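Local coordinates for protein citrate synthase (Metallosphaera sedula, PDB 6ABX) that probably catalyses the condensation of oxaloacetate with acetyl-CoA and water to give citrate and CoA, feeding carbon into the tricarboxylic acid cycle, at residues I12-I20 with D178-L189; M92-G103 with Y199-K210. All blocks are in the same frame, centred on the assembly; numbering follows the deposited sequence.

Contact 1. Residues I12-I20 with D178-L189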
loop_
_atom_site.group_PDB
_atom_site.type_symbol
_atom_site.label_atom_id
_atom_site.label_comp_id
_atom_site.label_asym_id
_atom_site.label_seq_id
_atom_site.Cartn_x
_atom_site.Cartn_y
_atom_site.Cartn_z
ATOM N N ILE A 12 2.710 9.843 14.817
ATOM C CA ILE A 12 2.080 10.287 13.569
ATOM C C ILE A 12 0.588 10.568 13.691
ATOM O O ILE A 12 -0.022 11.138 12.750
ATOM C CB ILE A 12 2.397 9.298 12.444
ATOM C CG1 ILE A 12 1.879 7.893 12.753
ATOM C CG2 ILE A 12 3.889 9.373 12.169
ATOM C CD1 ILE A 12 0.546 7.659 12.166
ATOM N N LYS A 13 -0.033 10.174 14.813
ATOM C CA LYS A 13 -1.437 10.424 15.029
ATOM C C LYS A 13 -1.749 10.312 16.522
ATOM O O LYS A 13 -0.926 9.797 17.287
ATOM C CB LYS A 13 -2.341 9.423 14.295
ATOM C CG LYS A 13 -2.159 7.961 14.700
ATOM C CD LYS A 13 -3.420 7.179 14.869
ATOM C CE LYS A 13 -4.360 7.187 13.703
ATOM N NZ LYS A 13 -5.547 6.311 13.940
ATOM N N GLU A 14 -2.877 10.881 16.885
ATOM C CA GLU A 14 -3.473 10.584 18.199
ATOM C C GLU A 14 -4.499 9.470 18.002
ATOM O O GLU A 14 -5.251 9.515 17.046
ATOM C CB GLU A 14 -4.136 11.830 18.771
ATOM C CG GLU A 14 -3.134 12.829 19.304
ATOM C CD GLU A 14 -3.737 14.120 19.856
ATOM O OE1 GLU A 14 -4.998 14.238 19.899
ATOM O OE2 GLU A 14 -2.936 14.992 20.260
ATOM N N THR A 15 -4.662 8.638 19.036
ATOM C CA THR A 15 -5.592 7.532 18.914
ATOM C C THR A 15 -6.322 7.326 20.224
ATOM O O THR A 15 -5.698 7.410 21.283
ATOM C CB THR A 15 -4.930 6.237 18.418
ATOM O OG1 THR A 15 -5.942 5.328 18.006
ATOM C CG2 THR A 15 -4.042 5.536 19.414
ATOM N N SER A 16 -7.538 6.791 20.108
ATOM C CA SER A 16 -8.267 6.274 21.269
ATOM C C SER A 16 -8.606 4.783 21.053
ATOM O O SER A 16 -9.311 4.199 21.851
ATOM C CB SER A 16 -9.497 7.080 21.495
ATOM O OG SER A 16 -10.415 6.869 20.453
ATOM N N ILE A 17 -8.045 4.197 19.990
ATOM C CA ILE A 17 -8.374 2.792 19.629
ATOM C C ILE A 17 -7.664 1.782 20.533
ATOM O O ILE A 17 -8.339 0.885 21.117
ATOM C CB ILE A 17 -8.109 2.557 18.120
ATOM C CG1 ILE A 17 -8.980 3.480 17.267
ATOM C CG2 ILE A 17 -8.359 1.095 17.790
ATOM C CD1 ILE A 17 -8.600 3.491 15.822
ATOM N N THR A 18 -6.333 1.810 20.546
ATOM C CA THR A 18 -5.508 0.808 21.164
ATOM C C THR A 18 -4.413 1.497 21.984
ATOM O O THR A 18 -3.819 2.485 21.528
ATOM C CB THR A 18 -4.893 -0.124 20.125
ATOM O OG1 THR A 18 -6.000 -0.740 19.460
ATOM C CG2 THR A 18 -3.940 -1.115 20.755
ATOM N N TYR A 19 -4.243 1.024 23.211
ATOM C CA TYR A 19 -3.093 1.414 24.035
ATOM C C TYR A 19 -2.259 0.183 24.344
ATOM O O TYR A 19 -2.796 -0.796 24.882
ATOM C CB TYR A 19 -3.541 2.034 25.359
ATOM C CG TYR A 19 -2.404 2.341 26.276
ATOM C CD1 TYR A 19 -1.452 3.271 25.902
ATOM C CD2 TYR A 19 -2.234 1.657 27.465
ATOM C CE1 TYR A 19 -0.352 3.518 26.691
ATOM C CE2 TYR A 19 -1.134 1.905 28.277
ATOM C CZ TYR A 19 -0.223 2.873 27.900
ATOM O OH TYR A 19 0.890 3.113 28.644
ATOM N N ILE A 20 -0.939 0.281 24.108
ATOM C CA ILE A 20 0.029 -0.724 24.475
ATOM C C ILE A 20 0.838 -0.226 25.664
ATOM O O ILE A 20 1.406 0.875 25.560
ATOM C CB ILE A 20 0.973 -1.027 23.294
ATOM C CG1 ILE A 20 0.202 -1.495 22.057
ATOM C CG2 ILE A 20 2.042 -2.011 23.730
ATOM C CD1 ILE A 20 0.974 -1.390 20.769
ATOM N N ASP A 178 -5.872 -5.421 16.434
ATOM C CA ASP A 178 -5.179 -4.152 16.339
ATOM C C ASP A 178 -3.937 -4.143 17.226
ATOM O O ASP A 178 -3.933 -4.770 18.265
ATOM C CB ASP A 178 -6.022 -2.940 16.752
ATOM C CG ASP A 178 -5.416 -1.638 16.229
ATOM O OD1 ASP A 178 -5.277 -1.523 14.987
ATOM O OD2 ASP A 178 -4.975 -0.799 17.060
ATOM N N HIS A 179 -2.948 -3.321 16.821
ATOM C CA HIS A 179 -1.784 -3.156 17.699
ATOM C C HIS A 179 -1.206 -1.745 17.532
ATOM O O HIS A 179 -0.012 -1.611 17.408
ATOM C CB HIS A 179 -0.784 -4.267 17.503
ATOM C CG HIS A 179 -0.017 -4.599 18.732
ATOM N ND1 HIS A 179 1.362 -4.491 18.797
ATOM C CD2 HIS A 179 -0.447 -4.922 19.982
ATOM C CE1 HIS A 179 1.766 -4.816 20.024
ATOM N NE2 HIS A 179 0.668 -5.121 20.781
ATOM N N GLU A 180 -2.088 -0.748 17.411
ATOM C CA GLU A 180 -1.659 0.661 17.361
ATOM C C GLU A 180 -0.836 0.802 16.045
ATOM O O GLU A 180 -1.229 0.361 14.925
ATOM C CB GLU A 180 -1.037 0.971 18.747
ATOM C CG GLU A 180 -1.314 2.389 19.318
ATOM C CD GLU A 180 -0.825 2.817 20.716
ATOM O OE1 GLU A 180 -0.416 1.952 21.528
ATOM O OE2 GLU A 180 -0.878 4.078 21.048
ATOM N N MET A 181 0.366 1.365 16.099
ATOM C CA MET A 181 0.979 1.929 14.927
ATOM C C MET A 181 2.109 1.145 14.179
ATOM O O MET A 181 3.098 1.675 13.741
ATOM C CB MET A 181 1.645 3.210 15.399
ATOM C CG MET A 181 2.014 3.972 14.286
ATOM S SD MET A 181 0.864 3.806 12.930
ATOM C CE MET A 181 -0.662 4.518 13.635
ATOM N N ASN A 182 1.899 -0.052 13.803
ATOM C CA ASN A 182 2.968 -0.806 13.225
ATOM C C ASN A 182 3.141 -0.367 11.749
ATOM O O ASN A 182 2.343 0.440 11.223
ATOM C CB ASN A 182 2.548 -2.258 13.376
ATOM C CG ASN A 182 1.078 -2.453 13.109
ATOM O OD1 ASN A 182 0.617 -2.421 11.973
ATOM N ND2 ASN A 182 0.278 -2.573 14.169
ATOM N N ALA A 183 4.080 -0.981 11.059
ATOM C CA ALA A 183 4.381 -0.641 9.658
ATOM C C ALA A 183 3.157 -0.798 8.751
ATOM O O ALA A 183 2.986 -0.019 7.836
ATOM C CB ALA A 183 5.505 -1.494 9.146
ATOM N N SER A 184 2.356 -1.858 8.907
ATOM C CA SER A 184 1.195 -2.050 8.046
ATOM C C SER A 184 0.120 -0.984 8.300
ATOM O O SER A 184 -0.464 -0.475 7.325
ATOM C CB SER A 184 0.631 -3.456 8.095
ATOM O OG SER A 184 0.145 -3.806 9.398
ATOM N N THR A 185 -0.150 -0.665 9.562
ATOM C CA THR A 185 -1.098 0.403 9.854
ATOM C C THR A 185 -0.570 1.724 9.276
ATOM O O THR A 185 -1.377 2.467 8.686
ATOM C CB THR A 185 -1.364 0.480 11.364
ATOM O OG1 THR A 185 -1.873 -0.800 11.757
ATOM C CG2 THR A 185 -2.284 1.615 11.733
ATOM N N MET A 186 0.729 1.964 9.362
ATOM C CA MET A 186 1.304 3.176 8.773
ATOM C C MET A 186 1.074 3.181 7.241
ATOM O O MET A 186 0.758 4.201 6.649
ATOM C CB MET A 186 2.783 3.330 9.128
ATOM C CG MET A 186 3.473 4.542 8.524
ATOM S SD MET A 186 2.694 6.028 9.125
ATOM C CE MET A 186 3.837 7.248 8.472
ATOM N N ALA A 187 1.258 2.061 6.557
ATOM C CA ALA A 187 1.046 2.016 5.093
ATOM C C ALA A 187 -0.388 2.410 4.759
ATOM O O ALA A 187 -0.635 3.193 3.854
ATOM C CB ALA A 187 1.373 0.647 4.563
ATOM N N CYS A 188 -1.340 1.888 5.556
ATOM C CA CYS A 188 -2.746 2.156 5.349
ATOM C C CYS A 188 -2.957 3.666 5.484
ATOM O O CYS A 188 -3.746 4.224 4.722
ATOM C CB CYS A 188 -3.644 1.476 6.349
ATOM S SG CYS A 188 -3.661 -0.333 6.174
ATOM N N LEU A 189 -2.337 4.260 6.507
ATOM C CA LEU A 189 -2.566 5.682 6.832
ATOM C C LEU A 189 -1.915 6.587 5.778
ATOM O O LEU A 189 -2.522 7.569 5.425
ATOM C CB LEU A 189 -2.035 6.007 8.217
ATOM C CG LEU A 189 -2.877 5.490 9.369
ATOM C CD1 LEU A 189 -2.088 5.566 10.670
ATOM C CD2 LEU A 189 -4.146 6.330 9.506
#
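Glu180 reaches from the loop ahead of helix 183-192 across the strand at Thr18-Ile20. Its CB lies 3.7 Å from Ile20 CD1; CG and then CD, in an extended chain (chi2 177°), pass Thr18 O, CD at 3.1 Å, with both carboxylate oxygens beside that acceptor and not bonded to it. OE1 instead accepts from Ile20 N at 3.1 Å, met on its syn side but 30° out of the carboxylate plane, while OE2 also nears the methyl CG2 of Thr15. With an alanine here, the Ile20 N-H would probably lose this acceptor and a gap would be likely to open against Thr15 and Thr18. Beside it, Asp178 OD2 takes the hydroxyl of Thr18 (OG1 to OD2 2.6 Å) and, from the opposite face of its plane, the backbone N of Glu180, closing an Asx turn. This loop belongs to the active site of the citrate synthase fold: His179 and Asn182 bind oxaloacetate, and here His179 ND1 is hydrogen-bonded to a citrate anion and NE2 to Tyr256. Ile20 CD1 sits over the centre of the imidazole face, a CH-pi contact 3.6 Å from the centroid. Farther down, Ile12 CD1 abuts Met181 CE and Leu189 CD1 together, each 3.7 Å away, with Met186 SD slightly farther off. Lys13 CG lies by the same Met181 methyl, and its NZ forms a salt bridge with Glu342.

Contact 2. Residues M92-G103 with Y199-K210; sequences MDILRTTVSMMG and YSSVVAGISALK
Ile206 inserts as a knob into a hole formed by Met92, Leu95, Arg96 and Val99, at the centre of an antiparallel helix pair whose axes come within 9.1 Å at 178°. The pair lies within the mainly helical citrate synthase fold, and both helices also meet the second subunit, where Val203 packs on its counterpart and Ser100 bonds to Thr97 of that chain. The two branches of the isoleucine divide the hole: CD1 meets Val99 CG2 at 3.7 Å and touches Leu95, whereas CG2 turns to the Met92 methyl and the backbone of Arg96. Val99 CG1 goes the other way, to Val202 and Val203. With its chain bent at chi2 and chi3 (-62° and -87°), Met92 folds its CE back against the second helix, 3.4 Å from Ile206 O and close to Leu209 CB. At the other end Gly103 CA lies over one face of the Tyr199 ring, 3.6 Å from the centroid; Met102 SD stands at the ring edge, a Met-aromatic contact. Tyr199 OH is hydrogen-bonded to Asp106. Toward the polar edge, Arg96 CD rests 3.3 Å from Ser207 OG, and its NE reaches Ser100 of the second subunit. Lys210, extended beyond CG, runs past Met92 CB to Asp93 and also pairs with Asp197 of the second subunit. Asp93 OD1 receives Lys210 NZ at 2.8 Å on its syn lone pair and bridges to Arg96 NH1 at 3.0 Å.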
loop_
_atom_site.group_PDB
_atom_site.type_symbol
_atom_site.label_atom_id
_atom_site.label_comp_id
_atom_site.label_asym_id
_atom_site.label_seq_id
_atom_site.Cartn_x
_atom_site.Cartn_y
_atom_site.Cartn_z
ATOM N N MET A 92 -0.134 -14.313 0.329
ATOM C CA MET A 92 -0.267 -12.849 0.547
ATOM C C MET A 92 -0.386 -12.103 -0.789
ATOM O O MET A 92 -1.153 -11.151 -0.897
ATOM C CB MET A 92 0.902 -12.342 1.411
ATOM C CG MET A 92 0.722 -12.655 2.888
ATOM S SD MET A 92 -0.737 -11.903 3.704
ATOM C CE MET A 92 -0.023 -10.325 4.154
ATOM N N ASP A 93 0.263 -12.586 -1.852
ATOM C CA ASP A 93 0.078 -12.038 -3.179
ATOM C C ASP A 93 -1.346 -12.277 -3.658
ATOM O O ASP A 93 -1.924 -11.426 -4.294
ATOM C CB ASP A 93 1.053 -12.615 -4.215
ATOM C CG ASP A 93 2.518 -12.252 -3.932
ATOM O OD1 ASP A 93 2.763 -11.443 -3.010
ATOM O OD2 ASP A 93 3.432 -12.817 -4.621
ATOM N N ILE A 94 -1.910 -13.462 -3.363
ATOM C CA ILE A 94 -3.254 -13.750 -3.761
ATOM C C ILE A 94 -4.206 -12.804 -3.022
ATOM O O ILE A 94 -5.067 -12.235 -3.596
ATOM C CB ILE A 94 -3.604 -15.223 -3.503
ATOM C CG1 ILE A 94 -2.748 -16.148 -4.370
ATOM C CG2 ILE A 94 -5.086 -15.455 -3.755
ATOM C CD1 ILE A 94 -2.905 -17.625 -4.022
ATOM N N LEU A 95 -3.997 -12.647 -1.713
ATOM C CA LEU A 95 -4.884 -11.800 -0.935
ATOM C C LEU A 95 -4.750 -10.331 -1.375
ATOM O O LEU A 95 -5.773 -9.651 -1.514
ATOM C CB LEU A 95 -4.525 -11.928 0.547
ATOM C CG LEU A 95 -5.506 -11.198 1.472
ATOM C CD1 LEU A 95 -6.870 -11.844 1.398
ATOM C CD2 LEU A 95 -4.992 -11.134 2.913
ATOM N N ARG A 96 -3.504 -9.877 -1.645
ATOM C CA ARG A 96 -3.260 -8.495 -2.146
ATOM C C ARG A 96 -4.109 -8.299 -3.411
ATOM O O ARG A 96 -4.838 -7.289 -3.588
ATOM C CB ARG A 96 -1.770 -8.277 -2.389
ATOM C CG ARG A 96 -1.343 -6.868 -2.787
ATOM C CD ARG A 96 0.126 -6.914 -3.187
ATOM N NE ARG A 96 0.412 -7.721 -4.367
ATOM C CZ ARG A 96 1.444 -8.504 -4.563
ATOM N NH1 ARG A 96 2.439 -8.529 -3.688
ATOM N NH2 ARG A 96 1.538 -9.214 -5.681
ATOM N N THR A 97 -4.008 -9.256 -4.338
ATOM C CA THR A 97 -4.656 -9.141 -5.646
ATOM C C THR A 97 -6.188 -9.200 -5.537
ATOM O O THR A 97 -6.917 -8.372 -6.150
ATOM C CB THR A 97 -4.159 -10.197 -6.630
ATOM O OG1 THR A 97 -2.731 -10.175 -6.641
ATOM C CG2 THR A 97 -4.765 -9.930 -7.993
ATOM N N THR A 98 -6.720 -10.086 -4.674
ATOM C CA THR A 98 -8.180 -10.226 -4.554
ATOM C C THR A 98 -8.826 -9.050 -3.816
ATOM O O THR A 98 -9.907 -8.658 -4.193
ATOM C CB THR A 98 -8.589 -11.590 -3.966
ATOM O OG1 THR A 98 -7.960 -11.735 -2.698
ATOM C CG2 THR A 98 -8.153 -12.742 -4.842
ATOM N N VAL A 99 -8.200 -8.471 -2.780
ATOM C CA VAL A 99 -8.716 -7.267 -2.177
ATOM C C VAL A 99 -8.659 -6.102 -3.167
ATOM O O VAL A 99 -9.569 -5.271 -3.192
ATOM C CB VAL A 99 -8.030 -6.964 -0.825
ATOM C CG1 VAL A 99 -8.510 -5.646 -0.209
ATOM C CG2 VAL A 99 -8.229 -8.119 0.151
ATOM N N SER A 100 -7.624 -6.059 -4.013
ATOM C CA SER A 100 -7.553 -5.065 -5.091
ATOM C C SER A 100 -8.745 -5.220 -6.043
ATOM O O SER A 100 -9.396 -4.241 -6.411
ATOM C CB SER A 100 -6.228 -5.137 -5.797
ATOM O OG SER A 100 -6.110 -4.086 -6.779
ATOM N N MET A 101 -9.057 -6.467 -6.400
ATOM C CA MET A 101 -10.207 -6.768 -7.265
ATOM C C MET A 101 -11.521 -6.404 -6.582
ATOM O O MET A 101 -12.403 -5.843 -7.210
ATOM C CB MET A 101 -10.246 -8.233 -7.689
ATOM C CG MET A 101 -9.126 -8.616 -8.548
ATOM S SD MET A 101 -8.974 -10.437 -8.766
ATOM C CE MET A 101 -10.448 -10.812 -9.712
ATOM N N MET A 102 -11.641 -6.685 -5.293
ATOM C CA MET A 102 -12.813 -6.342 -4.540
ATOM C C MET A 102 -13.106 -4.834 -4.623
ATOM O O MET A 102 -14.268 -4.413 -4.809
ATOM C CB MET A 102 -12.568 -6.763 -3.079
ATOM C CG MET A 102 -13.694 -7.347 -2.371
ATOM S SD MET A 102 -13.044 -7.609 -0.662
ATOM C CE MET A 102 -12.356 -9.247 -0.819
ATOM N N GLY A 103 -12.060 -4.008 -4.457
ATOM C CA GLY A 103 -12.116 -2.562 -4.527
ATOM C C GLY A 103 -12.551 -2.098 -5.931
ATOM O O GLY A 103 -13.373 -1.217 -6.073
ATOM N N TYR A 199 -10.271 0.555 0.235
ATOM C CA TYR A 199 -9.670 -0.676 -0.345
ATOM C C TYR A 199 -8.206 -0.458 -0.698
ATOM O O TYR A 199 -7.379 -1.339 -0.402
ATOM C CB TYR A 199 -10.446 -1.208 -1.549
ATOM C CG TYR A 199 -11.840 -1.718 -1.294
ATOM C CD1 TYR A 199 -12.089 -3.021 -0.882
ATOM C CD2 TYR A 199 -12.938 -0.890 -1.490
ATOM C CE1 TYR A 199 -13.382 -3.507 -0.737
ATOM C CE2 TYR A 199 -14.231 -1.360 -1.353
ATOM C CZ TYR A 199 -14.464 -2.671 -0.976
ATOM O OH TYR A 199 -15.757 -3.108 -0.860
ATOM N N SER A 200 -7.868 0.685 -1.321
ATOM C CA SER A 200 -6.467 1.051 -1.605
ATOM C C SER A 200 -5.640 1.024 -0.321
ATOM O O SER A 200 -4.530 0.470 -0.290
ATOM C CB SER A 200 -6.399 2.411 -2.247
ATOM O OG SER A 200 -6.928 2.388 -3.559
ATOM N N SER A 201 -6.211 1.568 0.766
ATOM C CA SER A 201 -5.501 1.546 2.098
ATOM C C SER A 201 -5.173 0.117 2.524
ATOM O O SER A 201 -4.019 -0.185 2.910
ATOM C CB SER A 201 -6.270 2.243 3.200
ATOM O OG SER A 201 -6.318 3.599 2.910
ATOM N N VAL A 202 -6.199 -0.735 2.523
ATOM C CA VAL A 202 -6.062 -2.088 2.967
ATOM C C VAL A 202 -5.095 -2.863 2.064
ATOM O O VAL A 202 -4.300 -3.656 2.574
ATOM C CB VAL A 202 -7.403 -2.811 3.137
ATOM C CG1 VAL A 202 -7.266 -4.337 3.338
ATOM C CG2 VAL A 202 -8.196 -2.192 4.284
ATOM N N VAL A 203 -5.149 -2.657 0.743
ATOM C CA VAL A 203 -4.186 -3.256 -0.163
ATOM C C VAL A 203 -2.759 -2.883 0.252
ATOM O O VAL A 203 -1.875 -3.784 0.286
ATOM C CB VAL A 203 -4.486 -2.901 -1.643
ATOM C CG1 VAL A 203 -3.355 -3.290 -2.560
ATOM C CG2 VAL A 203 -5.801 -3.529 -2.088
ATOM N N ALA A 204 -2.504 -1.623 0.620
ATOM C CA ALA A 204 -1.190 -1.256 1.077
ATOM C C ALA A 204 -0.855 -1.917 2.408
ATOM O O ALA A 204 0.279 -2.345 2.592
ATOM C CB ALA A 204 -1.066 0.232 1.177
ATOM N N GLY A 205 -1.833 -2.022 3.335
ATOM C CA GLY A 205 -1.633 -2.774 4.586
ATOM C C GLY A 205 -1.143 -4.210 4.355
ATOM O O GLY A 205 -0.154 -4.653 4.925
ATOM N N ILE A 206 -1.814 -4.899 3.447
ATOM C CA ILE A 206 -1.473 -6.296 3.097
ATOM C C ILE A 206 -0.070 -6.372 2.489
ATOM O O ILE A 206 0.752 -7.254 2.846
ATOM C CB ILE A 206 -2.523 -6.872 2.144
ATOM C CG1 ILE A 206 -3.879 -6.980 2.837
ATOM C CG2 ILE A 206 -2.024 -8.214 1.611
ATOM C CD1 ILE A 206 -5.027 -7.247 1.892
ATOM N N SER A 207 0.215 -5.416 1.608
ATOM C CA SER A 207 1.523 -5.331 0.949
ATOM C C SER A 207 2.648 -5.216 2.000
ATOM O O SER A 207 3.674 -5.882 1.888
ATOM C CB SER A 207 1.546 -4.177 -0.036
ATOM O OG SER A 207 0.600 -4.394 -1.078
ATOM N N ALA A 208 2.467 -4.392 3.045
ATOM C CA ALA A 208 3.444 -4.213 4.140
ATOM C C ALA A 208 3.522 -5.453 5.041
ATOM O O ALA A 208 4.589 -5.909 5.436
ATOM C CB ALA A 208 3.096 -2.993 4.971
ATOM N N LEU A 209 2.360 -5.970 5.412
ATOM C CA LEU A 209 2.253 -7.103 6.344
ATOM C C LEU A 209 2.939 -8.349 5.773
ATOM O O LEU A 209 3.431 -9.138 6.556
ATOM C CB LEU A 209 0.786 -7.382 6.642
ATOM C CG LEU A 209 0.525 -8.374 7.767
ATOM C CD1 LEU A 209 1.105 -7.883 9.066
ATOM C CD2 LEU A 209 -0.967 -8.708 7.880
ATOM N N LYS A 210 3.038 -8.455 4.447
ATOM C CA LYS A 210 3.746 -9.610 3.820
ATOM C C LYS A 210 5.217 -9.686 4.262
ATOM O O LYS A 210 5.824 -10.768 4.268
ATOM C CB LYS A 210 3.649 -9.481 2.303
ATOM C CG LYS A 210 4.311 -10.629 1.559
ATOM C CD LYS A 210 4.329 -10.484 0.071
ATOM C CE LYS A 210 5.301 -11.479 -0.553
ATOM N NZ LYS A 210 5.336 -11.381 -2.033
#

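In the fold
Both contacts are buried and lie about 18 Å apart between centres. Helix 183-192 of contact 1 and helix 198-209 of contact 2 follow one another in the chain and touch: Ser184 and Cys188 pack on Gly205 and Ala208, and Cys188 O probably accepts from Ser201 OG. Contact 1 joins N-terminal strands to an oxaloacetate-binding loop and the helix that follows it; polar side chains and strand backbone do much of the work, with an apolar cluster at the Ile12 end. Contact 2 is a helix pair with an apolar centre and its charges at one end. Each also meets the second subunit, contact 1 by parallel strand pairing at Lys13-Thr15, contact 2 by side-chain bonds and packing.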